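Local coordinates for pantothenate kinase (Coxiella burnetii, PDB 3TQC), which catalyses the ATP-dependent phosphorylation of (R)-pantothenate to (R)-4'-phosphopantothenate, the first step of coenzyme A biosynthesis, at residues V101-S106 / Q241-D246; K149-S154 / K287-E292; F232-A237 / N293-K298. All blocks are in the same frame, centred on the assembly; numbering follows the deposited sequence.

Contact 1: residues V101-S106 / Q241-D246; sequences VAVGKS and QKWYID. With ADP (adenosine-5'-diphosphate), chain D.
Trp243 and Tyr244 of helix 237-253 back the P-loop (Walker A motif), where residues 101-106 wrap the beta-phosphate of ADP. Of the helix segment, these two neighbouring aromatic residues make the contact, and they diverge from Ala102, which both touch: the indole goes to Val103, the phenol to Val101.

Trp243 comes first. Its CG lies anti to the carbonyl carbon (chi1 -64°), which swings the indole toward Ala102 and Val103. The benzo side of the ring meets backbone: Ala102 O sits near the ring plane at the edge, 3.3 Å from Trp243 CE3. One atom further round, Trp243 CZ3 packs 4.0 Å from Val103 CG2. At the other end of the indole, NE1 is hydrogen-bonded to Ala309 O, and the ring stacks with His311, itself a residue of the ADP pocket.

Tyr244 follows, its CB 3.7 Å from Ala102 CB. With CG anti to the backbone N (chi1 178°), the phenol turns away from the indole and runs alongside Val101, whose CG1 touches CD1 and CE1. Ala102 CB lies in the plane of this ring, at its edge.

The loop turns its amides to the nucleotide. Ala102 N binds ADP O3B, and Ser106 N, in the first turn of helix 105-116, binds O1B. Gly104, at the N-cap of that helix, has backbone angles that call for glycine. Three donors converge on ADP O2B: Gly104 N, Lys105 N at 2.9 Å, and Lys105 NZ, the shortest of these bonds at 2.7 Å.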
loop_
_atom_site.group_PDB
_atom_site.type_symbol
_atom_site.label_atom_id
_atom_site.label_comp_id
_atom_site.label_asym_id
_atom_site.label_seq_id
_atom_site.Cartn_x
_atom_site.Cartn_y
_atom_site.Cartn_z
ATOM N N VAL B 101 0.112 -10.481 -18.955
ATOM C CA VAL B 101 1.072 -11.189 -19.768
ATOM C C VAL B 101 1.097 -10.510 -21.149
ATOM O O VAL B 101 0.049 -10.201 -21.706
ATOM C CB VAL B 101 0.677 -12.691 -19.944
ATOM C CG1 VAL B 101 1.675 -13.429 -20.877
ATOM C CG2 VAL B 101 0.542 -13.407 -18.580
ATOM N N ALA B 102 2.297 -10.265 -21.669
ATOM C CA ALA B 102 2.508 -9.732 -23.022
ATOM C C ALA B 102 2.157 -8.256 -23.208
ATOM O O ALA B 102 2.085 -7.780 -24.336
ATOM C CB ALA B 102 1.777 -10.575 -24.048
ATOM N N VAL B 103 1.937 -7.531 -22.122
ATOM C CA VAL B 103 1.582 -6.126 -22.221
ATOM C C VAL B 103 2.847 -5.273 -22.350
ATOM O O VAL B 103 2.807 -4.135 -22.796
ATOM C CB VAL B 103 0.732 -5.681 -21.016
ATOM C CG1 VAL B 103 1.595 -5.440 -19.803
ATOM C CG2 VAL B 103 -0.063 -4.429 -21.359
ATOM N N GLY B 104 3.980 -5.834 -21.954
ATOM C CA GLY B 104 5.254 -5.165 -22.135
ATOM C C GLY B 104 5.956 -4.756 -20.864
ATOM O O GLY B 104 6.744 -3.818 -20.871
ATOM N N LYS B 105 5.713 -5.441 -19.760
ATOM C CA LYS B 105 6.337 -4.997 -18.518
ATOM C C LYS B 105 7.841 -5.339 -18.433
ATOM O O LYS B 105 8.639 -4.546 -17.921
ATOM C CB LYS B 105 5.507 -5.401 -17.299
ATOM C CG LYS B 105 5.454 -6.799 -16.975
ATOM C CD LYS B 105 4.237 -7.111 -16.092
ATOM C CE LYS B 105 3.962 -8.585 -16.196
ATOM N NZ LYS B 105 3.442 -8.899 -17.531
ATOM N N SER B 106 8.239 -6.466 -19.000
ATOM C CA SER B 106 9.655 -6.805 -19.097
ATOM C C SER B 106 10.400 -5.800 -19.980
ATOM O O SER B 106 11.518 -5.393 -19.683
ATOM C CB SER B 106 9.818 -8.207 -19.680
ATOM O OG SER B 106 10.988 -8.280 -20.459
ATOM N N GLN B 241 -3.846 -9.620 -26.628
ATOM C CA GLN B 241 -4.025 -10.887 -27.318
ATOM C C GLN B 241 -3.138 -10.933 -28.552
ATOM O O GLN B 241 -2.355 -11.863 -28.713
ATOM C CB GLN B 241 -5.496 -11.080 -27.710
ATOM C CG GLN B 241 -5.794 -12.316 -28.547
ATOM C CD GLN B 241 -7.286 -12.527 -28.784
ATOM O OE1 GLN B 241 -8.116 -12.309 -27.895
ATOM N NE2 GLN B 241 -7.627 -12.933 -29.982
ATOM N N LYS B 242 -3.243 -9.914 -29.403
ATOM C CA LYS B 242 -2.419 -9.858 -30.604
ATOM C C LYS B 242 -0.928 -9.826 -30.269
ATOM O O LYS B 242 -0.135 -10.507 -30.910
ATOM C CB LYS B 242 -2.783 -8.662 -31.483
ATOM C CG LYS B 242 -1.962 -8.612 -32.769
ATOM C CD LYS B 242 -2.637 -7.792 -33.866
ATOM C CE LYS B 242 -1.606 -7.266 -34.850
ATOM N NZ LYS B 242 -0.702 -8.349 -35.321
ATOM N N TRP B 243 -0.539 -9.057 -29.254
ATOM C CA TRP B 243 0.874 -8.999 -28.911
ATOM C C TRP B 243 1.328 -10.350 -28.422
ATOM O O TRP B 243 2.440 -10.798 -28.699
ATOM C CB TRP B 243 1.144 -7.977 -27.827
ATOM C CG TRP B 243 0.851 -6.574 -28.219
ATOM C CD1 TRP B 243 0.810 -6.064 -29.477
ATOM C CD2 TRP B 243 0.595 -5.480 -27.327
ATOM N NE1 TRP B 243 0.526 -4.727 -29.426
ATOM C CE2 TRP B 243 0.387 -4.346 -28.117
ATOM C CE3 TRP B 243 0.502 -5.364 -25.933
ATOM C CZ2 TRP B 243 0.099 -3.099 -27.569
ATOM C CZ3 TRP B 243 0.208 -4.132 -25.385
ATOM C CH2 TRP B 243 0.012 -3.008 -26.204
ATOM N N TYR B 244 0.457 -10.995 -27.663
ATOM C CA TYR B 244 0.745 -12.319 -27.163
ATOM C C TYR B 244 0.887 -13.296 -28.326
ATOM O O TYR B 244 1.882 -14.005 -28.417
ATOM C CB TYR B 244 -0.337 -12.783 -26.195
ATOM C CG TYR B 244 -0.053 -14.161 -25.715
ATOM C CD1 TYR B 244 0.774 -14.375 -24.626
ATOM C CD2 TYR B 244 -0.583 -15.264 -26.368
ATOM C CE1 TYR B 244 1.060 -15.651 -24.198
ATOM C CE2 TYR B 244 -0.305 -16.533 -25.943
ATOM C CZ TYR B 244 0.522 -16.725 -24.863
ATOM O OH TYR B 244 0.807 -18.000 -24.439
ATOM N N ILE B 245 -0.097 -13.321 -29.222
ATOM C CA ILE B 245 -0.068 -14.271 -30.323
ATOM C C ILE B 245 1.147 -14.036 -31.206
ATOM O O ILE B 245 1.795 -14.982 -31.625
ATOM C CB ILE B 245 -1.380 -14.269 -31.148
ATOM C CG1 ILE B 245 -2.529 -14.840 -30.308
ATOM C CG2 ILE B 245 -1.231 -15.099 -32.417
ATOM C CD1 ILE B 245 -3.905 -14.521 -30.863
ATOM N N ASP B 246 1.480 -12.786 -31.477
ATOM C CA ASP B 246 2.680 -12.499 -32.253
ATOM C C ASP B 246 3.943 -12.955 -31.533
ATOM O O ASP B 246 4.820 -13.545 -32.144
ATOM C CB ASP B 246 2.775 -11.012 -32.593
ATOM C CG ASP B 246 1.766 -10.591 -33.645
ATOM O OD1 ASP B 246 1.077 -11.473 -34.207
ATOM O OD2 ASP B 246 1.670 -9.368 -33.912
HETATM P PB ADP D . 5.577 -8.902 -20.580
HETATM O O1B ADP D . 6.935 -8.762 -19.967
HETATM O O2B ADP D . 4.527 -8.059 -19.902
HETATM O O3B ADP D . 5.119 -10.324 -20.810
HETATM P PA ADP D . 7.039 -8.083 -22.867
HETATM O O1A ADP D . 7.751 -6.950 -22.169
HETATM O O2A ADP D . 7.717 -9.394 -23.109
HETATM O O3A ADP D . 5.663 -8.364 -22.090
HETATM O "O5'" ADP D . 6.528 -7.563 -24.273
HETATM C "C5'" ADP D . 5.467 -8.210 -24.952
HETATM C "C4'" ADP D . 5.687 -8.100 -26.454
HETATM O "O4'" ADP D . 5.471 -6.761 -26.886
HETATM C "C3'" ADP D . 7.110 -8.436 -26.849
HETATM O "O3'" ADP D . 7.077 -9.106 -28.109
HETATM C "C2'" ADP D . 7.820 -7.109 -26.951
HETATM O "O2'" ADP D . 8.821 -7.132 -27.954
HETATM C "C1'" ADP D . 6.698 -6.165 -27.328
HETATM N N9 ADP D . 6.801 -4.825 -26.716
HETATM C C8 ADP D . 6.735 -4.562 -25.403
HETATM N N7 ADP D . 6.834 -3.232 -25.176
HETATM C C5 ADP D . 6.963 -2.645 -26.368
HETATM C C6 ADP D . 7.100 -1.259 -26.808
HETATM N N6 ADP D . 7.129 -0.275 -25.875
HETATM N N1 ADP D . 7.201 -1.043 -28.131
HETATM C C2 ADP D . 7.179 -2.044 -29.041
HETATM N N3 ADP D . 7.049 -3.342 -28.692
HETATM C C4 ADP D . 6.937 -3.685 -27.385
#

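Contact 2: residues K149-S154 / K287-E292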
loop_
_atom_site.group_PDB
_atom_site.type_symbol
_atom_site.label_atom_id
_atom_site.label_comp_id
_atom_site.label_asym_id
_atom_site.label_seq_id
_atom_site.Cartn_x
_atom_site.Cartn_y
_atom_site.Cartn_z
ATOM N N LYS B 149 -0.452 -21.264 -14.653
ATOM C CA LYS B 149 0.840 -20.640 -14.476
ATOM C C LYS B 149 0.595 -19.154 -14.596
ATOM O O LYS B 149 -0.048 -18.723 -15.534
ATOM C CB LYS B 149 1.800 -21.118 -15.564
ATOM C CG LYS B 149 3.224 -21.368 -15.105
ATOM C CD LYS B 149 3.988 -22.131 -16.174
ATOM C CE LYS B 149 5.340 -22.586 -15.691
ATOM N NZ LYS B 149 6.185 -23.127 -16.788
ATOM N N GLY B 150 1.054 -18.381 -13.616
ATOM C CA GLY B 150 0.802 -16.950 -13.586
ATOM C C GLY B 150 -0.355 -16.554 -12.678
ATOM O O GLY B 150 -0.462 -15.395 -12.277
ATOM N N PHE B 151 -1.229 -17.511 -12.372
ATOM C CA PHE B 151 -2.296 -17.296 -11.403
ATOM C C PHE B 151 -1.667 -17.302 -10.011
ATOM O O PHE B 151 -0.577 -17.832 -9.826
ATOM C CB PHE B 151 -3.376 -18.383 -11.513
ATOM C CG PHE B 151 -4.267 -18.246 -12.724
ATOM C CD1 PHE B 151 -5.601 -17.894 -12.577
ATOM C CD2 PHE B 151 -3.777 -18.485 -14.004
ATOM C CE1 PHE B 151 -6.426 -17.767 -13.682
ATOM C CE2 PHE B 151 -4.602 -18.368 -15.108
ATOM C CZ PHE B 151 -5.923 -18.003 -14.949
ATOM N N PRO B 152 -2.338 -16.708 -9.022
ATOM C CA PRO B 152 -1.645 -16.539 -7.714
ATOM C C PRO B 152 -1.161 -17.856 -7.099
ATOM O O PRO B 152 -0.102 -17.886 -6.487
ATOM C CB PRO B 152 -2.710 -15.911 -6.810
ATOM C CG PRO B 152 -3.752 -15.325 -7.777
ATOM C CD PRO B 152 -3.689 -16.123 -9.048
ATOM N N GLU B 153 -1.923 -18.929 -7.290
ATOM C CA GLU B 153 -1.610 -20.210 -6.666
ATOM C C GLU B 153 -0.371 -20.879 -7.275
ATOM O O GLU B 153 0.100 -21.888 -6.762
ATOM C CB GLU B 153 -2.826 -21.153 -6.695
ATOM C CG GLU B 153 -3.368 -21.517 -8.094
ATOM C CD GLU B 153 -4.468 -20.580 -8.610
ATOM O OE1 GLU B 153 -4.582 -19.435 -8.111
ATOM O OE2 GLU B 153 -5.220 -20.993 -9.525
ATOM N N SER B 154 0.157 -20.292 -8.352
ATOM C CA SER B 154 1.307 -20.829 -9.057
ATOM C C SER B 154 2.631 -20.265 -8.536
ATOM O O SER B 154 3.681 -20.797 -8.879
ATOM C CB SER B 154 1.188 -20.550 -10.560
ATOM O OG SER B 154 1.266 -19.169 -10.845
ATOM N N LYS B 287 -5.908 -14.500 -20.395
ATOM C CA LYS B 287 -6.964 -13.509 -20.312
ATOM C C LYS B 287 -7.837 -13.669 -19.070
ATOM O O LYS B 287 -8.365 -12.686 -18.553
ATOM C CB LYS B 287 -7.854 -13.529 -21.556
ATOM C CG LYS B 287 -8.928 -12.437 -21.510
ATOM C CD LYS B 287 -9.384 -12.009 -22.894
ATOM C CE LYS B 287 -10.630 -12.700 -23.319
ATOM N NZ LYS B 287 -11.766 -12.235 -22.496
ATOM N N VAL B 288 -8.008 -14.903 -18.618
ATOM C CA VAL B 288 -8.741 -15.166 -17.402
ATOM C C VAL B 288 -7.915 -14.637 -16.236
ATOM O O VAL B 288 -8.455 -14.054 -15.310
ATOM C CB VAL B 288 -9.038 -16.674 -17.231
ATOM C CG1 VAL B 288 -9.646 -16.964 -15.855
ATOM C CG2 VAL B 288 -9.958 -17.151 -18.341
ATOM N N ASN B 289 -6.607 -14.832 -16.304
ATOM C CA ASN B 289 -5.704 -14.318 -15.298
ATOM C C ASN B 289 -5.805 -12.795 -15.256
ATOM O O ASN B 289 -5.994 -12.197 -14.195
ATOM C CB ASN B 289 -4.265 -14.756 -15.604
ATOM C CG ASN B 289 -3.331 -14.590 -14.423
ATOM O OD1 ASN B 289 -3.771 -14.431 -13.286
ATOM N ND2 ASN B 289 -2.029 -14.634 -14.689
ATOM N N LEU B 290 -5.703 -12.176 -16.424
ATOM C CA LEU B 290 -5.866 -10.735 -16.527
ATOM C C LEU B 290 -7.171 -10.287 -15.878
ATOM O O LEU B 290 -7.167 -9.407 -15.019
ATOM C CB LEU B 290 -5.812 -10.306 -17.984
ATOM C CG LEU B 290 -6.113 -8.859 -18.338
ATOM C CD1 LEU B 290 -5.148 -7.915 -17.652
ATOM C CD2 LEU B 290 -6.029 -8.731 -19.840
ATOM N N MET B 291 -8.280 -10.915 -16.250
ATOM C CA MET B 291 -9.588 -10.455 -15.792
ATOM C C MET B 291 -9.813 -10.734 -14.313
ATOM O O MET B 291 -10.466 -9.943 -13.639
ATOM C CB MET B 291 -10.728 -11.063 -16.621
ATOM C CG MET B 291 -10.776 -10.644 -18.120
ATOM S SD MET B 291 -10.488 -8.874 -18.468
ATOM C CE MET B 291 -12.108 -8.174 -18.114
ATOM N N GLU B 292 -9.252 -11.833 -13.810
ATOM C CA GLU B 292 -9.529 -12.287 -12.442
ATOM C C GLU B 292 -8.520 -11.798 -11.404
ATOM O O GLU B 292 -8.879 -11.562 -10.254
ATOM C CB GLU B 292 -9.606 -13.818 -12.378
ATOM C CG GLU B 292 -10.763 -14.428 -13.150
ATOM C CD GLU B 292 -10.954 -15.919 -12.863
ATOM O OE1 GLU B 292 -10.014 -16.604 -12.395
ATOM O OE2 GLU B 292 -12.061 -16.413 -13.104
#
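Asn289, on helix 271-294, reaches into the loop 149-154 and lays its side chain across one face of the Phe151 ring. Its CB is the first atom to touch: it stands 3.9 Å from the ring centroid in a CH-pi contact, displaced toward the rim beside CE2 and CZ. Next comes CG, anti to the backbone N (chi1 -164°), a setting that carries the amide back over the ring toward the Phe151 backbone, so that the two side chains slide past each other in opposite directions. The amide plane is only 15° from the ring plane, and the two flat groups stack. OD1 lies over the CG and CD1 end of the ring, 3.9 Å from Phe151 CG. ND2 goes past the ring to Gly150 O and gives it a weak hydrogen bond of 3.0 Å, bent to 147° at the hydrogen.

The rim of Phe151 meets Val288, just before Asn289, and Glu292, about one turn further on. Val288 CG1 is 4.0 Å from Phe151 CE1, in the ring plane, and Glu292 OE1 comes up to the same carbon, also at the edge. Arg148 adds a cation-pi contact to this ring.

Within the loop, Gly150 N is bonded to Ser154 OG, which ties the two ends of the turn. On the helix side, Glu292 O accepts a bond from Arg213 of the second subunit.

The chemistry is thus mixed: an apolar ring covers a buried amide, while the weak bond to Gly150 O gives a backbone carbonyl a donor and, with the stacking, probably restrains rotation of the amide.

Contact 3: residues F232-A237 / N293-K298; sequences FVDAQA and NILPYK
Strand 229-234 is one of the parallel strands at the centre of the P-loop kinase sheet, and its residues pack against the 3-10 turn 295-298 that follows helix 271-294. Phe232 supplies most of the strand's share. Its ring is covered on one face by the aliphatic part of Lys298: CG stands 3.6 Å from the ring centroid, 16° off the normal, in a CH-pi contact, and CD runs on past the rim near CE2. The two side chains cross at about a right angle. Ile294 CG2 reaches the far end of the same ring, 3.8 Å from Phe232 CE1, and Leu295 CD1 comes to within 4.2 Å of Phe232 CZ.

Asp234, two residues on, points to the same side of the strand. The lysine chain is extended to CD and then bends at chi3 (70°), which brings NZ round to the carboxylate; the salt bridge is long, with Lys298 NZ 3.9 Å from Asp234 OD2. Leu295 CD1 lies against the other oxygen, 3.8 Å from Asp234 OD1. Carbon thus packs against the ring face, while the end of the lysine has only a long charge pairing across this contact.

The neighbouring strand 303-307 pairs with the backbones of Phe232 and Asp234 and sends Ile304 against both side chains and Lys298, while Val233 is bonded through its backbone to Ala98 of strand 93-99. From the turn itself, Pro296 packs on Gln218 and Tyr297 on Gln220 of the second subunit.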
loop_
_atom_site.group_PDB
_atom_site.type_symbol
_atom_site.label_atom_id
_atom_site.label_comp_id
_atom_site.label_asym_id
_atom_site.label_seq_id
_atom_site.Cartn_x
_atom_site.Cartn_y
_atom_site.Cartn_z
ATOM N N PHE B 232 1.379 0.446 -13.625
ATOM C CA PHE B 232 0.602 -0.609 -14.244
ATOM C C PHE B 232 0.606 -0.313 -15.739
ATOM O O PHE B 232 0.283 0.795 -16.135
ATOM C CB PHE B 232 -0.810 -0.660 -13.681
ATOM C CG PHE B 232 -1.643 -1.813 -14.197
ATOM C CD1 PHE B 232 -1.845 -2.941 -13.424
ATOM C CD2 PHE B 232 -2.254 -1.742 -15.439
ATOM C CE1 PHE B 232 -2.620 -3.981 -13.883
ATOM C CE2 PHE B 232 -3.029 -2.772 -15.903
ATOM C CZ PHE B 232 -3.206 -3.906 -15.120
ATOM N N VAL B 233 1.023 -1.285 -16.548
ATOM C CA VAL B 233 0.976 -1.142 -18.004
ATOM C C VAL B 233 -0.338 -1.774 -18.501
ATOM O O VAL B 233 -0.622 -2.934 -18.201
ATOM C CB VAL B 233 2.196 -1.791 -18.666
ATOM C CG1 VAL B 233 2.136 -1.612 -20.189
ATOM C CG2 VAL B 233 3.493 -1.196 -18.057
ATOM N N ASP B 234 -1.127 -0.997 -19.238
ATOM C CA ASP B 234 -2.514 -1.339 -19.569
ATOM C C ASP B 234 -2.716 -1.247 -21.069
ATOM O O ASP B 234 -2.085 -0.442 -21.751
ATOM C CB ASP B 234 -3.473 -0.361 -18.858
ATOM C CG ASP B 234 -4.958 -0.771 -18.956
ATOM O OD1 ASP B 234 -5.312 -1.963 -18.771
ATOM O OD2 ASP B 234 -5.795 0.130 -19.185
ATOM N N ALA B 235 -3.614 -2.061 -21.577
ATOM C CA ALA B 235 -4.018 -1.969 -22.963
ATOM C C ALA B 235 -5.272 -2.800 -23.109
ATOM O O ALA B 235 -5.592 -3.606 -22.224
ATOM C CB ALA B 235 -2.916 -2.468 -23.897
ATOM N N GLN B 236 -5.995 -2.592 -24.204
ATOM C CA GLN B 236 -7.181 -3.386 -24.463
ATOM C C GLN B 236 -6.790 -4.854 -24.524
ATOM O O GLN B 236 -5.735 -5.191 -25.046
ATOM C CB GLN B 236 -7.872 -2.954 -25.757
ATOM C CG GLN B 236 -8.601 -1.606 -25.648
ATOM C CD GLN B 236 -9.834 -1.517 -26.549
ATOM O OE1 GLN B 236 -9.995 -0.562 -27.326
ATOM N NE2 GLN B 236 -10.707 -2.520 -26.458
ATOM N N ALA B 237 -7.630 -5.704 -23.937
ATOM C CA ALA B 237 -7.467 -7.157 -23.988
ATOM C C ALA B 237 -7.236 -7.686 -25.416
ATOM O O ALA B 237 -6.337 -8.493 -25.625
ATOM C CB ALA B 237 -8.691 -7.858 -23.342
ATOM N N ASN B 293 -7.261 -11.660 -11.795
ATOM C CA ASN B 293 -6.192 -11.427 -10.817
ATOM C C ASN B 293 -5.292 -10.216 -11.034
ATOM O O ASN B 293 -4.564 -9.824 -10.127
ATOM C CB ASN B 293 -5.311 -12.669 -10.743
ATOM C CG ASN B 293 -6.114 -13.927 -10.568
ATOM O OD1 ASN B 293 -6.065 -14.822 -11.408
ATOM N ND2 ASN B 293 -6.874 -14.001 -9.488
ATOM N N ILE B 294 -5.317 -9.635 -12.222
ATOM C CA ILE B 294 -4.390 -8.560 -12.552
ATOM C C ILE B 294 -5.157 -7.256 -12.640
ATOM O O ILE B 294 -4.955 -6.367 -11.828
ATOM C CB ILE B 294 -3.652 -8.851 -13.867
ATOM C CG1 ILE B 294 -3.010 -10.249 -13.803
ATOM C CG2 ILE B 294 -2.613 -7.742 -14.157
ATOM C CD1 ILE B 294 -2.194 -10.644 -15.033
ATOM N N LEU B 295 -6.086 -7.186 -13.585
ATOM C CA LEU B 295 -6.853 -5.972 -13.873
ATOM C C LEU B 295 -7.668 -5.440 -12.686
ATOM O O LEU B 295 -7.794 -4.231 -12.520
ATOM C CB LEU B 295 -7.797 -6.229 -15.057
ATOM C CG LEU B 295 -8.356 -5.024 -15.799
ATOM C CD1 LEU B 295 -7.223 -4.161 -16.368
ATOM C CD2 LEU B 295 -9.311 -5.483 -16.918
ATOM N N PRO B 296 -8.229 -6.334 -11.854
ATOM C CA PRO B 296 -8.930 -5.850 -10.680
ATOM C C PRO B 296 -8.089 -4.992 -9.741
ATOM O O PRO B 296 -8.638 -4.221 -8.978
ATOM C CB PRO B 296 -9.344 -7.139 -9.979
ATOM C CG PRO B 296 -9.531 -8.087 -11.084
ATOM C CD PRO B 296 -8.446 -7.781 -12.046
ATOM N N TYR B 297 -6.772 -5.143 -9.785
ATOM C CA TYR B 297 -5.895 -4.392 -8.897
ATOM C C TYR B 297 -5.219 -3.229 -9.617
ATOM O O TYR B 297 -4.401 -2.542 -9.029
ATOM C CB TYR B 297 -4.877 -5.336 -8.240
ATOM C CG TYR B 297 -5.560 -6.370 -7.396
ATOM C CD1 TYR B 297 -6.019 -6.053 -6.128
ATOM C CD2 TYR B 297 -5.803 -7.660 -7.884
ATOM C CE1 TYR B 297 -6.688 -7.001 -5.341
ATOM C CE2 TYR B 297 -6.468 -8.612 -7.107
ATOM C CZ TYR B 297 -6.905 -8.273 -5.841
ATOM O OH TYR B 297 -7.564 -9.204 -5.061
ATOM N N LYS B 298 -5.616 -2.969 -10.861
ATOM C CA LYS B 298 -5.002 -1.905 -11.662
ATOM C C LYS B 298 -4.977 -0.564 -10.914
ATOM O O LYS B 298 -3.978 0.186 -10.942
ATOM C CB LYS B 298 -5.757 -1.743 -12.995
ATOM C CG LYS B 298 -5.182 -0.675 -13.911
ATOM C CD LYS B 298 -6.005 -0.443 -15.186
ATOM C CE LYS B 298 -7.337 0.226 -14.878
ATOM N NZ LYS B 298 -7.806 1.013 -16.018
#

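In the fold
Helix 271-294 joins contact 2 to contact 3: their centres lie 12 Å apart, with Leu290 O 2.9 Å from Leu295 N in a probable hydrogen bond, and Phe151 of the loop also touches Asn293. Both reach the second subunit. Contact 1 meets contact 3 through Val103 CG2, 3.5 Å from Val233 O, and through Trp243 against Ala235, so the P-loop rests on the strand end that leads into helix 237-253. Contacts 1 and 2 do not touch; their nearest atoms are about 5 Å apart. ADP is held directly in contact 1, about 10 Å from the Asn289 side chain and about 9 Å from that of Ile294.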